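Local coordinates for Alr3699 protein (Nostoc sp., PDB 4XSO), which is probably a glycosyltransferase of the GT-B type, built from two Rossmann-like domains, each with a parallel beta sheet, at residues 19-24 / 101-106; 177-182 / 318-323; 223-228 / 255-260. One frame throughout, in Å; residues are numbered along the deposited sequence.

How the interactions relate
Interaction 1 (19-24 / 101-106) belongs to the N-terminal Rossmann-like domain, at the C-terminal ends of the adjacent strands 9-13 and 99-102. Interaction 2 (177-182 / 318-323) comes later in the chain and crosses from that domain to the C-terminal one; its centre is about 17 Å from that of interaction 1, and the two touch where C24 packs on N180. Interaction 3 (223-228 / 255-260) lies wholly in the C-terminal domain, between two helices flanking its sheet. Along the chain it falls between the two segments of interaction 2, though their centres are about 30 Å apart; that of interaction 1 is about 34 Å away. Interactions 1 and 3 thus each lie within one domain, and interaction 2 joins the two.

Interaction 1. Residues 19-24 / 101-106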
loop_
_atom_site.group_PDB
_atom_site.type_symbol
_atom_site.label_atom_id
_atom_site.label_comp_id
_atom_site.label_asym_id
_atom_site.label_seq_id
_atom_site.Cartn_x
_atom_site.Cartn_y
_atom_site.Cartn_z
ATOM N N GLY A 19 -25.443 -0.406 1.718
ATOM C CA GLY A 19 -25.770 1.028 1.538
ATOM C C GLY A 19 -26.103 1.388 0.095
ATOM O O GLY A 19 -26.176 0.521 -0.792
ATOM N N GLY A 20 -26.273 2.672 -0.181
ATOM C CA GLY A 20 -26.664 3.074 -1.532
ATOM C C GLY A 20 -25.673 2.632 -2.614
ATOM O O GLY A 20 -26.073 2.088 -3.649
ATOM N N ALA A 21 -24.394 2.810 -2.335
ATOM C CA ALA A 21 -23.344 2.467 -3.249
ATOM C C ALA A 21 -23.302 0.925 -3.544
ATOM O O ALA A 21 -23.085 0.515 -4.655
ATOM C CB ALA A 21 -22.020 2.948 -2.686
ATOM N N GLU A 22 -23.563 0.121 -2.529
ATOM C CA GLU A 22 -23.514 -1.333 -2.656
ATOM C C GLU A 22 -24.674 -1.843 -3.536
ATOM O O GLU A 22 -24.470 -2.627 -4.473
ATOM C CB GLU A 22 -23.485 -1.933 -1.258
ATOM C CG GLU A 22 -22.193 -1.714 -0.518
ATOM C CD GLU A 22 -21.920 -0.263 -0.044
ATOM O OE1 GLU A 22 -22.855 0.485 0.318
ATOM O OE2 GLU A 22 -20.722 0.130 0.005
ATOM N N LEU A 23 -25.876 -1.326 -3.303
ATOM C CA LEU A 23 -27.040 -1.631 -4.120
ATOM C C LEU A 23 -26.810 -1.230 -5.549
ATOM O O LEU A 23 -27.189 -1.968 -6.484
ATOM C CB LEU A 23 -28.312 -0.899 -3.578
ATOM C CG LEU A 23 -28.767 -1.189 -2.116
ATOM C CD1 LEU A 23 -29.990 -0.355 -1.719
ATOM C CD2 LEU A 23 -29.052 -2.667 -1.898
ATOM N N CYS A 24 -26.227 -0.042 -5.759
ATOM C CA CYS A 24 -25.908 0.383 -7.131
ATOM C C CYS A 24 -24.900 -0.603 -7.774
ATOM O O CYS A 24 -25.017 -0.934 -8.948
ATOM C CB CYS A 24 -25.400 1.834 -7.179
ATOM S SG CYS A 24 -25.145 2.526 -8.842
ATOM N N TYR A 101 -12.237 -1.929 -10.309
ATOM C CA TYR A 101 -13.323 -0.939 -10.269
ATOM C C TYR A 101 -13.669 -0.719 -8.805
ATOM O O TYR A 101 -14.312 -1.558 -8.164
ATOM C CB TYR A 101 -14.492 -1.471 -11.112
ATOM C CG TYR A 101 -15.627 -0.572 -11.422
ATOM C CD1 TYR A 101 -16.488 -0.123 -10.447
ATOM C CD2 TYR A 101 -15.953 -0.310 -12.755
ATOM C CE1 TYR A 101 -17.625 0.612 -10.767
ATOM C CE2 TYR A 101 -17.080 0.444 -13.100
ATOM C CZ TYR A 101 -17.908 0.904 -12.116
ATOM O OH TYR A 101 -19.022 1.639 -12.459
ATOM N N ALA A 102 -13.123 0.362 -8.272
ATOM C CA ALA A 102 -13.280 0.732 -6.842
ATOM C C ALA A 102 -14.526 1.570 -6.655
ATOM O O ALA A 102 -14.698 2.621 -7.301
ATOM C CB ALA A 102 -12.059 1.491 -6.371
ATOM N N ASN A 103 -15.365 1.104 -5.726
ATOM C CA ASN A 103 -16.690 1.621 -5.519
ATOM C C ASN A 103 -16.884 2.449 -4.224
ATOM O O ASN A 103 -17.959 2.963 -3.976
ATOM C CB ASN A 103 -17.682 0.469 -5.610
ATOM C CG ASN A 103 -19.084 0.942 -5.997
ATOM O OD1 ASN A 103 -19.257 1.533 -7.024
ATOM N ND2 ASN A 103 -20.089 0.632 -5.174
ATOM N N THR A 104 -15.832 2.576 -3.429
ATOM C CA THR A 104 -15.884 3.292 -2.161
ATOM C C THR A 104 -14.494 3.791 -1.901
ATOM O O THR A 104 -13.536 3.455 -2.640
ATOM C CB THR A 104 -16.323 2.414 -0.947
ATOM O OG1 THR A 104 -15.271 1.490 -0.605
ATOM C CG2 THR A 104 -17.616 1.697 -1.214
ATOM N N GLN A 105 -14.361 4.684 -0.898
ATOM C CA GLN A 105 -13.057 5.328 -0.636
ATOM C C GLN A 105 -11.903 4.455 -0.241
ATOM O O GLN A 105 -10.794 4.592 -0.756
ATOM C CB GLN A 105 -13.165 6.396 0.460
ATOM C CG GLN A 105 -13.624 7.726 -0.025
ATOM C CD GLN A 105 -13.635 8.782 1.087
ATOM O OE1 GLN A 105 -14.701 9.309 1.449
ATOM N NE2 GLN A 105 -12.456 9.076 1.643
ATOM N N LYS A 106 -12.104 3.624 0.748
ATOM C CA LYS A 106 -11.069 2.669 1.089
ATOM C C LYS A 106 -10.758 1.686 -0.039
ATOM O O LYS A 106 -9.625 1.150 -0.137
ATOM C CB LYS A 106 -11.507 1.854 2.291
ATOM C CG LYS A 106 -11.963 2.683 3.522
ATOM C CD LYS A 106 -11.715 1.868 4.791
ATOM C CE LYS A 106 -12.802 2.004 5.829
ATOM N NZ LYS A 106 -12.611 3.222 6.645
#
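The side-chain amide of N103 points its ND2 edge at the helix of A21, and A21 O lies almost in the plane of that amide. The hydrogen bond from ND2 to A21 O is 3.0 Å long but not straight, with an N-H...O angle of 138°. Seen from the acceptor, ND2 stands well above the plane of the A21 carbonyl, 69° out of it, and so does not follow a lone pair. The methyl of A21 comes alongside the same nitrogen, with CB 3.9 Å from N103 ND2. The other flat group, the carboxylate of E22, meets a methyl: OE2 lies 3.7 Å from CG2 of T104, and the two side chains cross at about a right angle. E22 reaches there by a bend at its second torsion (chi2 71°), which turns the carboxylate back over the first turn of the helix and across to T104.

G19 and T104 each occupy the N-cap of the helix that follows, 20-29 and 105-118, so two helix starts are brought together here. Strands 9-13 and 99-102, which lead into them, are neighbours in the sheet from which the chain departs in different directions, the topological switch point of a Rossmann-like domain. N103 is the hub: its ND2 also donates to D13 OD2, and its OD1 is bonded to H127. The hydroxyl of T104 is bonded to the side chain of Q14.

Chemically, both ends of the N103 amide are engaged, which fixes the rotation of the group. A neutral amide thus ties the start of helix 20-29 to the end of strand 9-13 and to the loops after strands 99-102 and 122-126. E22 OE2 also lies close to D13 OD1; two like charges so near would probably disfavour each other, and the N103 N-H to D13 OD2 may ease this.

Interaction 2. Residues 177-182 / 318-323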
loop_
_atom_site.group_PDB
_atom_site.type_symbol
_atom_site.label_atom_id
_atom_site.label_comp_id
_atom_site.label_asym_id
_atom_site.label_seq_id
_atom_site.Cartn_x
_atom_site.Cartn_y
_atom_site.Cartn_z
ATOM N N VAL A 177 -20.087 11.937 -15.391
ATOM C CA VAL A 177 -21.238 11.708 -14.573
ATOM C C VAL A 177 -22.043 10.543 -15.168
ATOM O O VAL A 177 -22.302 10.582 -16.324
ATOM C CB VAL A 177 -22.159 12.953 -14.421
ATOM C CG1 VAL A 177 -23.462 12.606 -13.800
ATOM C CG2 VAL A 177 -21.458 14.065 -13.605
ATOM N N ILE A 178 -22.360 9.518 -14.395
ATOM C CA ILE A 178 -23.277 8.439 -14.851
ATOM C C ILE A 178 -24.189 8.201 -13.667
ATOM O O ILE A 178 -23.750 7.873 -12.585
ATOM C CB ILE A 178 -22.582 7.139 -15.233
ATOM C CG1 ILE A 178 -21.617 7.346 -16.377
ATOM C CG2 ILE A 178 -23.608 6.071 -15.661
ATOM C CD1 ILE A 178 -20.915 6.077 -16.766
ATOM N N TYR A 179 -25.499 8.392 -13.891
ATOM C CA TYR A 179 -26.503 8.348 -12.828
ATOM C C TYR A 179 -26.747 6.851 -12.502
ATOM O O TYR A 179 -26.399 5.994 -13.273
ATOM C CB TYR A 179 -27.757 9.057 -13.360
ATOM C CG TYR A 179 -27.627 10.577 -13.501
ATOM C CD1 TYR A 179 -27.266 11.351 -12.391
ATOM C CD2 TYR A 179 -27.980 11.261 -14.673
ATOM C CE1 TYR A 179 -27.165 12.745 -12.454
ATOM C CE2 TYR A 179 -27.883 12.700 -14.726
ATOM C CZ TYR A 179 -27.482 13.427 -13.606
ATOM O OH TYR A 179 -27.347 14.878 -13.556
ATOM N N ASN A 180 -27.335 6.564 -11.338
ATOM C CA ASN A 180 -27.850 5.257 -10.956
ATOM C C ASN A 180 -28.957 4.825 -11.953
ATOM O O ASN A 180 -29.729 5.645 -12.508
ATOM C CB ASN A 180 -28.431 5.313 -9.541
ATOM C CG ASN A 180 -27.389 5.412 -8.426
ATOM O OD1 ASN A 180 -26.251 5.870 -8.599
ATOM N ND2 ASN A 180 -27.823 5.087 -7.245
ATOM N N GLY A 181 -29.012 3.545 -12.232
ATOM C CA GLY A 181 -30.042 3.027 -13.165
ATOM C C GLY A 181 -31.044 2.183 -12.382
ATOM O O GLY A 181 -30.702 1.680 -11.338
ATOM N N PHE A 182 -32.238 2.040 -12.935
ATOM C CA PHE A 182 -33.368 1.329 -12.348
ATOM C C PHE A 182 -34.129 0.524 -13.411
ATOM O O PHE A 182 -34.315 0.997 -14.514
ATOM C CB PHE A 182 -34.334 2.359 -11.730
ATOM C CG PHE A 182 -33.687 3.192 -10.675
ATOM C CD1 PHE A 182 -32.935 4.302 -11.029
ATOM C CD2 PHE A 182 -33.818 2.849 -9.312
ATOM C CE1 PHE A 182 -32.249 5.042 -10.054
ATOM C CE2 PHE A 182 -33.211 3.623 -8.365
ATOM C CZ PHE A 182 -32.427 4.735 -8.743
ATOM N N ALA A 318 -30.469 16.080 -5.557
ATOM C CA ALA A 318 -31.914 16.331 -5.766
ATOM C C ALA A 318 -32.184 17.409 -6.790
ATOM O O ALA A 318 -33.102 17.321 -7.622
ATOM C CB ALA A 318 -32.588 16.719 -4.441
ATOM N N MET A 319 -31.369 18.452 -6.756
ATOM C CA MET A 319 -31.554 19.558 -7.697
ATOM C C MET A 319 -31.363 19.098 -9.155
ATOM O O MET A 319 -31.889 19.714 -10.045
ATOM C CB MET A 319 -30.609 20.735 -7.357
ATOM C CG MET A 319 -30.332 20.904 -5.870
ATOM S SD MET A 319 -29.601 22.518 -5.464
ATOM C CE MET A 319 -27.864 22.180 -5.378
ATOM N N GLU A 320 -30.665 17.990 -9.427
ATOM C CA GLU A 320 -30.435 17.582 -10.834
ATOM C C GLU A 320 -31.522 16.610 -11.267
ATOM O O GLU A 320 -31.655 16.317 -12.459
ATOM C CB GLU A 320 -29.132 16.785 -10.961
ATOM C CG GLU A 320 -27.884 17.550 -10.674
ATOM C CD GLU A 320 -26.734 16.611 -10.293
ATOM O OE1 GLU A 320 -26.384 15.743 -11.135
ATOM O OE2 GLU A 320 -26.176 16.787 -9.184
ATOM N N LEU A 321 -32.217 16.060 -10.274
ATOM C CA LEU A 321 -33.274 15.122 -10.487
ATOM C C LEU A 321 -34.620 15.752 -10.792
ATOM O O LEU A 321 -35.474 15.129 -11.475
ATOM C CB LEU A 321 -33.403 14.205 -9.280
ATOM C CG LEU A 321 -32.104 13.517 -8.799
ATOM C CD1 LEU A 321 -32.371 12.611 -7.620
ATOM C CD2 LEU A 321 -31.470 12.709 -9.919
ATOM N N VAL A 322 -34.870 16.924 -10.218
ATOM C CA VAL A 322 -36.232 17.482 -10.221
ATOM C C VAL A 322 -36.193 18.851 -10.790
ATOM O O VAL A 322 -35.370 19.606 -10.370
ATOM C CB VAL A 322 -36.828 17.629 -8.785
ATOM C CG1 VAL A 322 -38.140 18.387 -8.838
ATOM C CG2 VAL A 322 -37.032 16.302 -8.062
ATOM N N GLU A 323 -37.075 19.187 -11.736
ATOM C CA GLU A 323 -37.289 20.620 -12.068
ATOM C C GLU A 323 -38.603 21.000 -11.452
ATOM O O GLU A 323 -39.633 20.360 -11.735
ATOM C CB GLU A 323 -37.321 20.930 -13.559
ATOM C CG GLU A 323 -35.965 21.146 -14.185
ATOM C CD GLU A 323 -35.428 22.555 -13.961
ATOM O OE1 GLU A 323 -36.165 23.447 -13.432
ATOM O OE2 GLU A 323 -34.250 22.754 -14.325
#
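E320 lies in the short, weakly bonded helical turn 318-321, and is where this segment meets Y179. Its side chain leaves the backbone with CG anti to the carbonyl carbon (chi1 -66°) and then runs extended, carrying the carboxylate to the phenol. Y179 OH donates to E320 OE1 over 2.7 Å, and the oxygen receives it on its anti lone pair, the one turned away from OE2. OE1 stays at the edge of the ring, close to its plane, and lies 3.4 Å from Y179 CE1. Ring and carboxylate are turned 46° against each other. Nearer the backbone, E320 CB comes within 3.7 Å of Y179 OH. L321, next in sequence, makes no contact with 177-182 and packs on F368 of helix 350-368.

The tyrosine ring is steadied by its own surroundings: V177 CG1 sits 3.9 Å above one face, displaced toward the rim, and F368 makes an edge-to-face contact.

Residues 178-182 form the loop after strand 175-177, an outermost strand of the N-terminal sheet, whereas 318-321 belongs to the C-terminal domain, so the contact bridges the two halves of the GT-B fold. E320 extends the bridge, since OE1 and OE2 also accept the backbone N-H groups of Q159 and A160 at the start of helix 159-167. Three donors thus grip one carboxylate, two of them amides at a helix N-terminus. Such a setting would be expected to stabilise the negative charge of E320 and to hold its carboxylate in a fixed orientation for the tyrosine hydroxyl.

Interaction 3. Residues 223-228 / 255-260; sequences ILIDAL and HQQITR
I225 and I258 make the apolar contact between the two helices. Their side chains cross at about a right angle, with I225 CG2 3.8 Å from I258 CG1 and I225 CD1 3.9 Å from I258 CD1, so the first isoleucine presents both its branches to the second. The CG2 methyl of I225 also rests against the amide of Q257, 3.6 Å from its CD, which makes it a wedge between two residues of the neighbouring helix.

The polar part lies to one side of this apolar patch. Q257 leaves its helix with CG anti to the backbone N (chi1 176°) and stays extended, spanning the gap to D226. There NE2 donates to D226 OD1 over 2.7 Å, a short but bent bond. The acceptor lies nearly in the amide plane, whereas NE2 approaches the carboxylate from above, 68° out of its plane. NE2 is further bonded to the backbone oxygen of H222, one residue before 223-228, so both its acceptors are on the same helix. Q257 OE1 is buried by the contact and finds no partner in the model. R260 NH2 is 5.1 Å from D226 OD1, near enough to favour the aspartate's charge, perhaps, but not in contact.

The two segments run parallel, their axes 3° apart and 10.2 Å distant. Helices 221-228 and 248-260 are the connections of successive beta-alpha-beta units, joining strands 207-212, 235-240 and 267-271. Beneath them, L228 packs on strands 235-240 and 267-271 and I258 on 267-271, while A227 and D226 face helix 336-348.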
loop_
_atom_site.group_PDB
_atom_site.type_symbol
_atom_site.label_atom_id
_atom_site.label_comp_id
_atom_site.label_asym_id
_atom_site.label_seq_id
_atom_site.Cartn_x
_atom_site.Cartn_y
_atom_site.Cartn_z
ATOM N N ILE A 223 -38.992 16.786 10.095
ATOM C CA ILE A 223 -39.424 17.900 9.244
ATOM C C ILE A 223 -40.813 17.597 8.621
ATOM O O ILE A 223 -41.675 18.451 8.641
ATOM C CB ILE A 223 -38.368 18.182 8.118
ATOM C CG1 ILE A 223 -36.961 18.353 8.693
ATOM C CG2 ILE A 223 -38.767 19.387 7.251
ATOM C CD1 ILE A 223 -36.832 19.639 9.493
ATOM N N LEU A 224 -41.025 16.372 8.077
ATOM C CA LEU A 224 -42.337 15.972 7.596
ATOM C C LEU A 224 -43.382 16.077 8.724
ATOM O O LEU A 224 -44.496 16.530 8.502
ATOM C CB LEU A 224 -42.302 14.555 6.952
ATOM C CG LEU A 224 -43.662 13.978 6.519
ATOM C CD1 LEU A 224 -44.277 14.857 5.454
ATOM C CD2 LEU A 224 -43.471 12.553 5.969
ATOM N N ILE A 225 -43.032 15.584 9.905
ATOM C CA ILE A 225 -43.921 15.623 11.073
ATOM C C ILE A 225 -44.281 17.098 11.436
ATOM O O ILE A 225 -45.463 17.387 11.518
ATOM C CB ILE A 225 -43.326 14.805 12.242
ATOM C CG1 ILE A 225 -43.257 13.322 11.824
ATOM C CG2 ILE A 225 -44.184 14.966 13.482
ATOM C CD1 ILE A 225 -42.244 12.530 12.599
ATOM N N ASP A 226 -43.301 18.023 11.511
ATOM C CA ASP A 226 -43.642 19.446 11.737
ATOM C C ASP A 226 -44.552 19.992 10.632
ATOM O O ASP A 226 -45.555 20.635 10.896
ATOM C CB ASP A 226 -42.407 20.305 11.794
ATOM C CG ASP A 226 -41.647 20.190 13.093
ATOM O OD1 ASP A 226 -42.254 19.793 14.082
ATOM O OD2 ASP A 226 -40.415 20.486 13.109
ATOM N N ALA A 227 -44.271 19.657 9.372
ATOM C CA ALA A 227 -45.169 20.097 8.312
ATOM C C ALA A 227 -46.579 19.497 8.454
ATOM O O ALA A 227 -47.563 20.142 8.111
ATOM C CB ALA A 227 -44.597 19.753 6.940
ATOM N N LEU A 228 -46.712 18.265 8.935
ATOM C CA LEU A 228 -48.040 17.661 9.055
ATOM C C LEU A 228 -48.921 18.494 9.997
ATOM O O LEU A 228 -50.102 18.678 9.760
ATOM C CB LEU A 228 -47.916 16.227 9.589
ATOM C CG LEU A 228 -48.803 15.194 8.902
ATOM C CD1 LEU A 228 -48.663 15.305 7.398
ATOM C CD2 LEU A 228 -48.449 13.776 9.348
ATOM N N HIS A 255 -41.260 9.810 18.104
ATOM C CA HIS A 255 -42.490 9.408 18.804
ATOM C C HIS A 255 -43.026 10.499 19.730
ATOM O O HIS A 255 -44.249 10.745 19.802
ATOM C CB HIS A 255 -42.250 8.101 19.573
ATOM C CG HIS A 255 -42.245 6.861 18.704
ATOM N ND1 HIS A 255 -43.330 6.478 17.956
ATOM C CD2 HIS A 255 -41.365 5.839 18.617
ATOM C CE1 HIS A 255 -43.099 5.318 17.367
ATOM N NE2 HIS A 255 -41.908 4.904 17.751
ATOM N N GLN A 256 -42.108 11.212 20.377
ATOM C CA GLN A 256 -42.509 12.206 21.385
ATOM C C GLN A 256 -43.035 13.393 20.669
ATOM O O GLN A 256 -44.094 13.946 21.022
ATOM C CB GLN A 256 -41.311 12.640 22.229
ATOM C CG GLN A 256 -40.718 11.482 23.037
ATOM C CD GLN A 256 -39.893 11.952 24.232
ATOM O OE1 GLN A 256 -38.663 12.101 24.145
ATOM N NE2 GLN A 256 -40.579 12.214 25.349
ATOM N N GLN A 257 -42.305 13.766 19.606
ATOM C CA GLN A 257 -42.696 14.886 18.754
ATOM C C GLN A 257 -44.139 14.657 18.264
ATOM O O GLN A 257 -45.013 15.548 18.357
ATOM C CB GLN A 257 -41.718 15.038 17.534
ATOM C CG GLN A 257 -42.112 16.134 16.540
ATOM C CD GLN A 257 -41.295 16.169 15.250
ATOM O OE1 GLN A 257 -40.560 15.255 14.953
ATOM N NE2 GLN A 257 -41.458 17.227 14.470
ATOM N N ILE A 258 -44.369 13.494 17.651
ATOM C CA ILE A 258 -45.658 13.184 17.125
ATOM C C ILE A 258 -46.788 13.289 18.195
ATOM O O ILE A 258 -47.859 13.815 17.951
ATOM C CB ILE A 258 -45.649 11.741 16.542
ATOM C CG1 ILE A 258 -44.828 11.665 15.252
ATOM C CG2 ILE A 258 -47.083 11.228 16.333
ATOM C CD1 ILE A 258 -44.415 10.264 14.928
ATOM N N THR A 259 -46.571 12.696 19.350
ATOM C CA THR A 259 -47.513 12.859 20.474
ATOM C C THR A 259 -47.590 14.326 20.949
ATOM O O THR A 259 -48.651 14.861 21.114
ATOM C CB THR A 259 -47.089 11.984 21.645
ATOM O OG1 THR A 259 -47.258 10.603 21.281
ATOM C CG2 THR A 259 -47.967 12.311 22.880
ATOM N N ARG A 260 -46.473 15.000 21.124
ATOM C CA ARG A 260 -46.552 16.441 21.452
ATOM C C ARG A 260 -47.385 17.313 20.443
ATOM O O ARG A 260 -48.106 18.259 20.838
ATOM C CB ARG A 260 -45.130 16.966 21.607
ATOM C CG ARG A 260 -44.997 18.473 21.864
ATOM C CD ARG A 260 -43.533 18.881 22.182
ATOM N NE ARG A 260 -42.565 18.610 21.102
ATOM C CZ ARG A 260 -42.496 19.252 19.922
ATOM N NH1 ARG A 260 -43.343 20.221 19.599
ATOM N NH2 ARG A 260 -41.567 18.914 19.035
#